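6-phospho-alpha-glucosidase (Merdibacter massiliensis, PDB 6VC6) probably hydrolyses 6-phosphorylated alpha-glucosides to release glucose 6-phosphate, as a family 4 glycosyl hydrolase that binds NAD and a manganese ion. Local coordinates at residues 124-127 with 128-132; 239-242 with 243-246; 421-424 with 425-429. All blocks are in the same frame, centred on the assembly; numbering follows the deposited sequence.

Contact 1: 124-127 with 128-132; sequences VDMI and ESIHQ. With NAD (nicotinamide-adenine-dinucleotide), chain G.
Ile127 and His131 lie side by side on helix 113-136 of the Rossmann-type NAD-binding domain, pointing the same way. The CG2 branch of Ile127 does the touching and meets His131 CD2 at 3.7 Å. CG2 is there because it stands anti to the backbone N of Ile127, while CG1 sits beside that N (chi1 -72°). His131 CD2 also comes to 3.1 Å from Ile127 O, the carbonyl that accepts the His131 backbone N-H. The far nitrogen of the ring, NE2, is hydrogen-bonded to Glu159, and the ring meets Phe160.

On another side of the helix, Met126 and Ile130 form a thin apolar contact. The selenomethionine CE approaches Ile130 CD1 at 4.2 Å. Both side chains pack on Met83 of strand 80-83, and Met126 also reaches helix 149-159.

The polar side faces the cofactor. Asp125 OD2 accepts a hydrogen bond from the adenine amino group, NAD N6A, at 3.0 Å, with an N-H...O angle of 154°. Two waters join this aspartate to Glu128, whose chain runs out extended. Water 1 donates to the Asp125 backbone O and, at 2.8 Å, to Glu128 OE1, and accepts from NAD N6A. Water 2 donates to Asp125 OD1 at 2.9 Å and only weakly to Glu128 OE1.

The exocyclic amine therefore gives one bond to a carboxylate and one to an ordered water. Such a site is consistent with recognition of the adenine amino group as a donor. The two carboxylates come within 4.6 Å (Asp125 OD1 to Glu128 OE1), and the bridging waters probably soften their repulsion.

Contact 2: 239-242 with 243-246; sequences QSWL and DTYG. With G6P (6-O-phosphono-alpha-D-glucopyranose), chain F.
Trp241 and Tyr245 pack one turn apart on the short helix 239-246, which brings the tryptophan to the sugar phosphate pocket. This is the tight side of the contact. Trp241 CE3 meets Tyr245 CE2 at 3.7 Å, and the two ring planes stand 56° apart. The edge of the tyrosine ring also lies against the Trp241 carbonyl, which accepts the Tyr245 N-H in a nearly straight bond. The methyl of Thr244, CG2, runs alongside the indole and touches CZ3 at 4.0 Å. Tyr245 also packs on helix 172-184. Arg237 makes a cation-pi contact with the indole.

The far edge of the indole serves the ligand. Trp241 CZ2 comes to 3.2 Å from the ring oxygen O5 of G6P, close to the indole plane. Trp241 thus lines the pocket with the edge of its indole, while Arg283 and Arg291 are among the residues that hydrogen-bond the ligand.

The solvent side is polar. Gln239 and Asp243 are exposed and cross at about a right angle. The glutamine chain bends at its second torsion (chi2 60°), which turns its amide back toward the next turn. Its NE2 then donates to Asp243 OD2 at 2.6 Å. The bond is short and bent (N-H...O 134°), so its exact length carries little. NE2 meets OD2 on the syn side but out of the carboxylate plane.

Contact 3: 421-424 with 425-429; sequences KARE and ILDAM
Lys421 and Ile425 meet on the amphipathic helix 419-432, one turn apart, and cross at a slant. The lysine starts with CG anti to its own N, then bends twice, at chi2 (63°) and chi3 (62°). This folded course carries its methylenes over the isoleucine. CG meets Ile425 CD1 at 3.8 Å, and CD lies against both CD1 and CG1. Ile425 answers with CG1 beside its backbone N and a straight continuation to CD1. The same branch passes close to the Lys421 carbonyl, which takes the Ile425 N-H. Beyond the contact, Ile425 packs on Ala113 of helix 113-136.

The bends also set the lysine's charged end. NZ forms a salt bridge with Glu424 OE1 at 3.0 Å, coming from above the carboxylate plane. The glutamate reaches it with a fully extended chain. NZ has a second partner in the Leu103 carbonyl, so it ties the helix to that residue's loop. With an alanine in place of Lys421, Ile425 would lose the methylenes, and the Glu424 carboxylate is likely to be left without its mate and the Leu103 carbonyl without this donor.

On another face, Arg423 and Asp427 lie side by side and point the same way, yet they form no direct salt bridge. The arginine runs extended to CD, then turns at chi3, and Arg423 NH1 stays 5.1 Å from Asp427 OD2. A crystal neighbour touches Arg423 and may influence this pose. Asp427 OD1 is held by Tyr403 of helix 403-412, where Arg423 also packs. The Arg423 guanidinium and Asp427 carboxylate planes are 65° apart. One water closes the gap: it accepts from Arg423 NH1 at 2.9 Å, in the guanidinium plane, and donates to Asp427 OD2 at 2.7 Å.

In the fold
All three contacts join side chains three or four residues apart along one helix, and each has buried and exposed faces. Contact 1 belongs to the NAD-binding part, and contact 2 to the C-terminal domain of the family 4 fold. Their centres are about 34 Å apart, on opposite sides of the chain's centre, and each serves a different ligand. Contact 1 offers its ligand a carboxylate and a water; contact 2 offers an aromatic edge. Contact 3 is the most peripheral, about 25 Å from the chain's centre, and relies on a salt bridge and a water-bridged pair. It still touches the helix of contact 1, because Ile425 and Met429 rest on helix 113-136, which carries Asp125.

Contact 1: 124-127 with 128-132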
loop_
_atom_site.group_PDB
_atom_site.type_symbol
_atom_site.label_atom_id
_atom_site.label_comp_id
_atom_site.label_asym_id
_atom_site.label_seq_id
_atom_site.Cartn_x
_atom_site.Cartn_y
_atom_site.Cartn_z
ATOM N N VAL A 124 -4.310 15.061 3.645
ATOM C CA VAL A 124 -4.020 16.440 3.265
ATOM C C VAL A 124 -3.199 16.482 1.981
ATOM O O VAL A 124 -3.520 17.219 1.043
ATOM C CB VAL A 124 -3.303 17.169 4.417
ATOM C CG1 VAL A 124 -2.799 18.529 3.959
ATOM C CG2 VAL A 124 -4.230 17.309 5.615
ATOM N N ASP A 125 -2.133 15.680 1.917
ATOM C CA ASP A 125 -1.202 15.774 0.798
ATOM C C ASP A 125 -1.711 15.063 -0.452
ATOM O O ASP A 125 -1.391 15.490 -1.567
ATOM C CB ASP A 125 0.161 15.212 1.205
ATOM C CG ASP A 125 0.969 16.185 2.044
ATOM O OD1 ASP A 125 0.380 17.152 2.572
ATOM O OD2 ASP A 125 2.194 15.982 2.178
HETATM N N MSE A 126 -2.464 13.986 -0.303
HETATM C CA MSE A 126 -3.002 13.283 -1.452
HETATM C C MSE A 126 -4.065 14.094 -2.167
HETATM O O MSE A 126 -4.029 14.162 -3.387
HETATM C CB MSE A 126 -3.573 11.921 -1.094
HETATM C CG MSE A 126 -2.545 10.823 -0.865
HETATM SE SE MSE A 126 -1.518 10.319 -2.445
HETATM C CE MSE A 126 -2.955 9.760 -3.620
ATOM N N ILE A 127 -4.996 14.699 -1.443
ATOM C CA ILE A 127 -6.047 15.516 -2.042
ATOM C C ILE A 127 -5.449 16.753 -2.704
ATOM O O ILE A 127 -5.888 17.172 -3.784
ATOM C CB ILE A 127 -7.101 15.880 -0.979
ATOM C CG1 ILE A 127 -7.927 14.641 -0.622
ATOM C CG2 ILE A 127 -7.997 17.011 -1.462
ATOM C CD1 ILE A 127 -8.894 14.851 0.513
ATOM N N GLU A 128 -4.429 17.345 -2.079
ATOM C CA GLU A 128 -3.749 18.483 -2.690
ATOM C C GLU A 128 -3.043 18.078 -3.978
ATOM O O GLU A 128 -3.028 18.839 -4.953
ATOM C CB GLU A 128 -2.755 19.087 -1.698
ATOM C CG GLU A 128 -2.089 20.368 -2.175
ATOM C CD GLU A 128 -0.886 20.747 -1.328
ATOM O OE1 GLU A 128 0.006 19.892 -1.142
ATOM O OE2 GLU A 128 -0.834 21.899 -0.847
ATOM N N SER A 129 -2.460 16.878 -4.004
ATOM C CA SER A 129 -1.694 16.454 -5.171
ATOM C C SER A 129 -2.605 16.091 -6.338
ATOM O O SER A 129 -2.305 16.425 -7.491
ATOM C CB SER A 129 -0.794 15.275 -4.807
ATOM O OG SER A 129 -0.047 14.847 -5.932
ATOM N N ILE A 130 -3.715 15.403 -6.065
ATOM C CA ILE A 130 -4.623 15.010 -7.140
ATOM C C ILE A 130 -5.243 16.240 -7.792
ATOM O O ILE A 130 -5.426 16.285 -9.015
ATOM C CB ILE A 130 -5.700 14.045 -6.611
ATOM C CG1 ILE A 130 -5.053 12.818 -5.963
ATOM C CG2 ILE A 130 -6.647 13.634 -7.737
ATOM C CD1 ILE A 130 -4.890 11.631 -6.887
ATOM N N HIS A 131 -5.571 17.258 -6.990
ATOM C CA HIS A 131 -6.121 18.490 -7.550
ATOM C C HIS A 131 -5.146 19.131 -8.528
ATOM O O HIS A 131 -5.555 19.660 -9.568
ATOM C CB HIS A 131 -6.475 19.465 -6.427
ATOM C CG HIS A 131 -7.826 19.229 -5.825
ATOM N ND1 HIS A 131 -8.981 19.197 -6.576
ATOM C CD2 HIS A 131 -8.204 19.015 -4.543
ATOM C CE1 HIS A 131 -10.013 18.973 -5.782
ATOM N NE2 HIS A 131 -9.569 18.858 -4.544
ATOM N N GLN A 132 -3.864 19.097 -8.199
ATOM C CA GLN A 132 -2.859 19.612 -9.110
ATOM C C GLN A 132 -2.804 18.809 -10.393
ATOM O O GLN A 132 -2.741 19.374 -11.473
ATOM C CB GLN A 132 -1.487 19.624 -8.454
ATOM C CG GLN A 132 -1.312 20.692 -7.398
ATOM C CD GLN A 132 0.093 20.722 -6.839
ATOM O OE1 GLN A 132 0.858 19.790 -7.014
ATOM N NE2 GLN A 132 0.435 21.802 -6.170
HETATM P PA NAD G . 10.225 7.346 1.271
HETATM O O1A NAD G . 11.526 6.652 0.943
HETATM O O2A NAD G . 10.180 8.385 2.364
HETATM O O5B NAD G . 9.651 8.014 -0.075
HETATM C C5B NAD G . 8.627 9.000 -0.013
HETATM C C4B NAD G . 8.899 10.078 -1.048
HETATM O O4B NAD G . 7.704 10.819 -1.305
HETATM C C3B NAD G . 9.942 11.059 -0.537
HETATM O O3B NAD G . 10.974 11.210 -1.514
HETATM C C2B NAD G . 9.207 12.371 -0.371
HETATM O O2B NAD G . 10.030 13.466 -0.777
HETATM C C1B NAD G . 8.007 12.215 -1.288
HETATM N N9A NAD G . 6.849 13.016 -0.823
HETATM C C8A NAD G . 6.414 13.155 0.444
HETATM N N7A NAD G . 5.330 13.973 0.499
HETATM C C5A NAD G . 5.063 14.375 -0.758
HETATM C C6A NAD G . 4.060 15.245 -1.418
HETATM N N6A NAD G . 3.093 15.869 -0.702
HETATM N N1A NAD G . 4.141 15.395 -2.759
HETATM C C2A NAD G . 5.095 14.782 -3.486
HETATM N N3A NAD G . 6.034 13.982 -2.954
HETATM C C4A NAD G . 6.071 13.746 -1.622
HETATM O O3 NAD G . 9.098 6.240 1.581
HETATM P PN NAD G . 9.192 4.728 1.041
HETATM O O1N NAD G . 9.600 3.837 2.191
HETATM O O2N NAD G . 9.957 4.699 -0.261
HETATM O O5D NAD G . 7.641 4.458 0.724
HETATM C C5D NAD G . 7.054 4.966 -0.472
HETATM C C4D NAD G . 5.542 4.852 -0.350
HETATM O O4D NAD G . 5.093 3.634 -0.947
HETATM C C3D NAD G . 5.127 4.813 1.113
HETATM O O3D NAD G . 4.036 5.714 1.312
HETATM C C2D NAD G . 4.632 3.402 1.333
HETATM O O2D NAD G . 3.563 3.369 2.279
HETATM C C1D NAD G . 4.159 3.022 -0.058
HETATM N N1N NAD G . 4.073 1.576 -0.246
HETATM C C2N NAD G . 2.854 1.063 -0.419
HETATM C C3N NAD G . 2.669 -0.294 -0.607
HETATM C C7N NAD G . 1.276 -0.817 -0.793
HETATM O O7N NAD G . 1.071 -2.017 -0.720
HETATM N N7N NAD G . 0.296 0.056 -1.022
HETATM C C4N NAD G . 3.776 -1.133 -0.628
HETATM C C5N NAD G . 5.038 -0.576 -0.441
HETATM C C6N NAD G . 5.163 0.798 -0.257
HETATM O O HOH W 1 0.824 17.272 -1.814
HETATM O O HOH W 2 0.010 19.954 2.189
#

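Contact 2: 239-242 with 243-246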
loop_
_atom_site.group_PDB
_atom_site.type_symbol
_atom_site.label_atom_id
_atom_site.label_comp_id
_atom_site.label_asym_id
_atom_site.label_seq_id
_atom_site.Cartn_x
_atom_site.Cartn_y
_atom_site.Cartn_z
ATOM N N GLN A 239 14.484 -9.461 9.580
ATOM C CA GLN A 239 13.993 -10.434 10.551
ATOM C C GLN A 239 12.547 -10.155 10.943
ATOM O O GLN A 239 11.769 -11.087 11.173
ATOM C CB GLN A 239 14.894 -10.442 11.787
ATOM C CG GLN A 239 14.493 -11.460 12.842
ATOM C CD GLN A 239 14.514 -12.883 12.317
ATOM O OE1 GLN A 239 15.435 -13.280 11.603
ATOM N NE2 GLN A 239 13.493 -13.658 12.665
ATOM N N SER A 240 12.167 -8.876 11.019
ATOM C CA SER A 240 10.800 -8.537 11.400
ATOM C C SER A 240 9.787 -9.052 10.385
ATOM O O SER A 240 8.667 -9.420 10.759
ATOM C CB SER A 240 10.660 -7.023 11.570
ATOM O OG SER A 240 10.892 -6.348 10.346
ATOM N N TRP A 241 10.158 -9.092 9.103
ATOM C CA TRP A 241 9.242 -9.607 8.089
ATOM C C TRP A 241 9.144 -11.126 8.154
ATOM O O TRP A 241 8.076 -11.695 7.902
ATOM C CB TRP A 241 9.685 -9.154 6.699
ATOM C CG TRP A 241 9.047 -7.872 6.257
ATOM C CD1 TRP A 241 9.686 -6.718 5.908
ATOM C CD2 TRP A 241 7.644 -7.610 6.121
ATOM N NE1 TRP A 241 8.769 -5.756 5.560
ATOM C CE2 TRP A 241 7.508 -6.278 5.683
ATOM C CE3 TRP A 241 6.489 -8.374 6.325
ATOM C CZ2 TRP A 241 6.266 -5.693 5.447
ATOM C CZ3 TRP A 241 5.258 -7.790 6.091
ATOM C CH2 TRP A 241 5.155 -6.463 5.656
ATOM N N LEU A 242 10.249 -11.799 8.482
ATOM C CA LEU A 242 10.210 -13.250 8.634
ATOM C C LEU A 242 9.330 -13.653 9.810
ATOM O O LEU A 242 8.627 -14.669 9.750
ATOM C CB LEU A 242 11.626 -13.798 8.807
ATOM C CG LEU A 242 12.607 -13.500 7.672
ATOM C CD1 LEU A 242 14.012 -13.949 8.041
ATOM C CD2 LEU A 242 12.150 -14.165 6.386
ATOM N N ASP A 243 9.353 -12.868 10.889
ATOM C CA ASP A 243 8.484 -13.152 12.026
ATOM C C ASP A 243 7.023 -12.891 11.681
ATOM O O ASP A 243 6.135 -13.633 12.116
ATOM C CB ASP A 243 8.905 -12.313 13.234
ATOM C CG ASP A 243 10.386 -12.427 13.536
ATOM O OD1 ASP A 243 10.979 -11.426 13.991
ATOM O OD2 ASP A 243 10.958 -13.516 13.318
ATOM N N THR A 244 6.756 -11.841 10.901
ATOM C CA THR A 244 5.383 -11.528 10.519
ATOM C C THR A 244 4.796 -12.628 9.643
ATOM O O THR A 244 3.657 -13.063 9.849
ATOM C CB THR A 244 5.335 -10.178 9.798
ATOM O OG1 THR A 244 5.717 -9.136 10.705
ATOM C CG2 THR A 244 3.934 -9.899 9.275
ATOM N N TYR A 245 5.567 -13.098 8.659
ATOM C CA TYR A 245 5.088 -14.173 7.796
ATOM C C TYR A 245 5.019 -15.497 8.547
ATOM O O TYR A 245 4.086 -16.283 8.343
ATOM C CB TYR A 245 5.989 -14.299 6.569
ATOM C CG TYR A 245 5.562 -13.432 5.408
ATOM C CD1 TYR A 245 4.818 -13.958 4.360
ATOM C CD2 TYR A 245 5.903 -12.087 5.359
ATOM C CE1 TYR A 245 4.425 -13.170 3.298
ATOM C CE2 TYR A 245 5.514 -11.290 4.300
ATOM C CZ TYR A 245 4.776 -11.836 3.272
ATOM O OH TYR A 245 4.386 -11.046 2.215
ATOM N N GLY A 246 5.995 -15.762 9.417
ATOM C CA GLY A 246 5.981 -16.998 10.177
ATOM C C GLY A 246 4.822 -17.093 11.147
ATOM O O GLY A 246 4.375 -18.195 11.478
HETATM C C1 G6P F . 3.568 -4.394 3.138
HETATM C C2 G6P F . 2.396 -3.520 2.668
HETATM C C3 G6P F . 2.748 -2.059 2.450
HETATM C C4 G6P F . 3.656 -1.602 3.568
HETATM C C5 G6P F . 4.977 -2.330 3.402
HETATM C C6 G6P F . 5.892 -1.992 4.571
HETATM O O1 G6P F . 3.743 -5.486 2.226
HETATM O O2 G6P F . 1.864 -4.059 1.450
HETATM O O3 G6P F . 1.566 -1.254 2.419
HETATM O O4 G6P F . 3.860 -0.190 3.468
HETATM O O5 G6P F . 4.838 -3.755 3.375
HETATM O O6 G6P F . 7.244 -2.157 4.157
HETATM P P G6P F . 8.448 -1.589 5.058
HETATM O O1P G6P F . 8.535 -0.142 4.633
HETATM O O2P G6P F . 7.987 -1.795 6.483
HETATM O O3P G6P F . 9.627 -2.447 4.669
#

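Contact 3: 421-424 with 425-429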
loop_
_atom_site.group_PDB
_atom_site.type_symbol
_atom_site.label_atom_id
_atom_site.label_comp_id
_atom_site.label_asym_id
_atom_site.label_seq_id
_atom_site.Cartn_x
_atom_site.Cartn_y
_atom_site.Cartn_z
ATOM N N LYS A 421 -6.976 6.248 26.725
ATOM C CA LYS A 421 -5.763 6.057 25.941
ATOM C C LYS A 421 -5.862 6.755 24.591
ATOM O O LYS A 421 -4.856 7.255 24.074
ATOM C CB LYS A 421 -5.488 4.564 25.752
ATOM C CG LYS A 421 -4.235 4.253 24.946
ATOM C CD LYS A 421 -2.986 4.753 25.654
ATOM C CE LYS A 421 -2.799 4.067 26.998
ATOM N NZ LYS A 421 -1.588 4.569 27.705
ATOM N N ALA A 422 -7.064 6.807 24.014
ATOM C CA ALA A 422 -7.250 7.492 22.739
ATOM C C ALA A 422 -6.944 8.979 22.865
ATOM O O ALA A 422 -6.226 9.550 22.036
ATOM C CB ALA A 422 -8.675 7.278 22.229
ATOM N N ARG A 423 -7.484 9.626 23.901
ATOM C CA ARG A 423 -7.224 11.049 24.098
ATOM C C ARG A 423 -5.751 11.305 24.395
ATOM O O ARG A 423 -5.181 12.296 23.924
ATOM C CB ARG A 423 -8.101 11.593 25.225
ATOM C CG ARG A 423 -7.900 13.076 25.499
ATOM C CD ARG A 423 -8.699 13.538 26.708
ATOM N NE ARG A 423 -10.140 13.489 26.474
ATOM C CZ ARG A 423 -10.825 14.427 25.827
ATOM N NH1 ARG A 423 -10.202 15.491 25.339
ATOM N NH2 ARG A 423 -12.134 14.299 25.663
ATOM N N GLU A 424 -5.121 10.421 25.173
ATOM C CA GLU A 424 -3.706 10.583 25.492
ATOM C C GLU A 424 -2.848 10.516 24.233
ATOM O O GLU A 424 -1.970 11.359 24.018
ATOM C CB GLU A 424 -3.276 9.516 26.499
ATOM C CG GLU A 424 -1.811 9.578 26.900
ATOM C CD GLU A 424 -1.439 8.505 27.907
ATOM O OE1 GLU A 424 -2.144 7.475 27.967
ATOM O OE2 GLU A 424 -0.445 8.692 28.638
ATOM N N ILE A 425 -3.098 9.519 23.382
ATOM C CA ILE A 425 -2.319 9.381 22.156
ATOM C C ILE A 425 -2.663 10.493 21.172
ATOM O O ILE A 425 -1.771 11.097 20.566
ATOM C CB ILE A 425 -2.536 7.989 21.536
ATOM C CG1 ILE A 425 -2.045 6.896 22.490
ATOM C CG2 ILE A 425 -1.823 7.884 20.196
ATOM C CD1 ILE A 425 -2.187 5.495 21.938
ATOM N N LEU A 426 -3.957 10.787 21.005
ATOM C CA LEU A 426 -4.372 11.806 20.045
ATOM C C LEU A 426 -3.749 13.160 20.363
ATOM O O LEU A 426 -3.309 13.875 19.456
ATOM C CB LEU A 426 -5.898 11.911 20.020
ATOM C CG LEU A 426 -6.525 13.016 19.167
ATOM C CD1 LEU A 426 -6.022 12.950 17.731
ATOM C CD2 LEU A 426 -8.043 12.922 19.212
ATOM N N ASP A 427 -3.701 13.527 21.646
ATOM C CA ASP A 427 -3.088 14.795 22.025
ATOM C C ASP A 427 -1.600 14.805 21.703
ATOM O O ASP A 427 -1.057 15.830 21.273
ATOM C CB ASP A 427 -3.319 15.067 23.512
ATOM C CG ASP A 427 -4.752 15.453 23.817
ATOM O OD1 ASP A 427 -5.533 15.650 22.862
ATOM O OD2 ASP A 427 -5.100 15.559 25.012
ATOM N N ALA A 428 -0.924 13.671 21.900
ATOM C CA ALA A 428 0.494 13.590 21.565
ATOM C C ALA A 428 0.723 13.678 20.062
ATOM O O ALA A 428 1.733 14.238 19.624
ATOM C CB ALA A 428 1.093 12.298 22.119
HETATM N N MSE A 429 -0.197 13.145 19.264
HETATM C CA MSE A 429 -0.066 13.164 17.810
HETATM C C MSE A 429 -0.284 14.568 17.254
HETATM O O MSE A 429 0.396 14.986 16.316
HETATM C CB MSE A 429 -1.059 12.192 17.170
HETATM C CG MSE A 429 -0.912 10.748 17.622
HETATM SE SE MSE A 429 0.319 9.699 16.547
HETATM C CE MSE A 429 1.973 10.174 17.440
HETATM O O HOH W 3 -7.493 16.625 25.459
#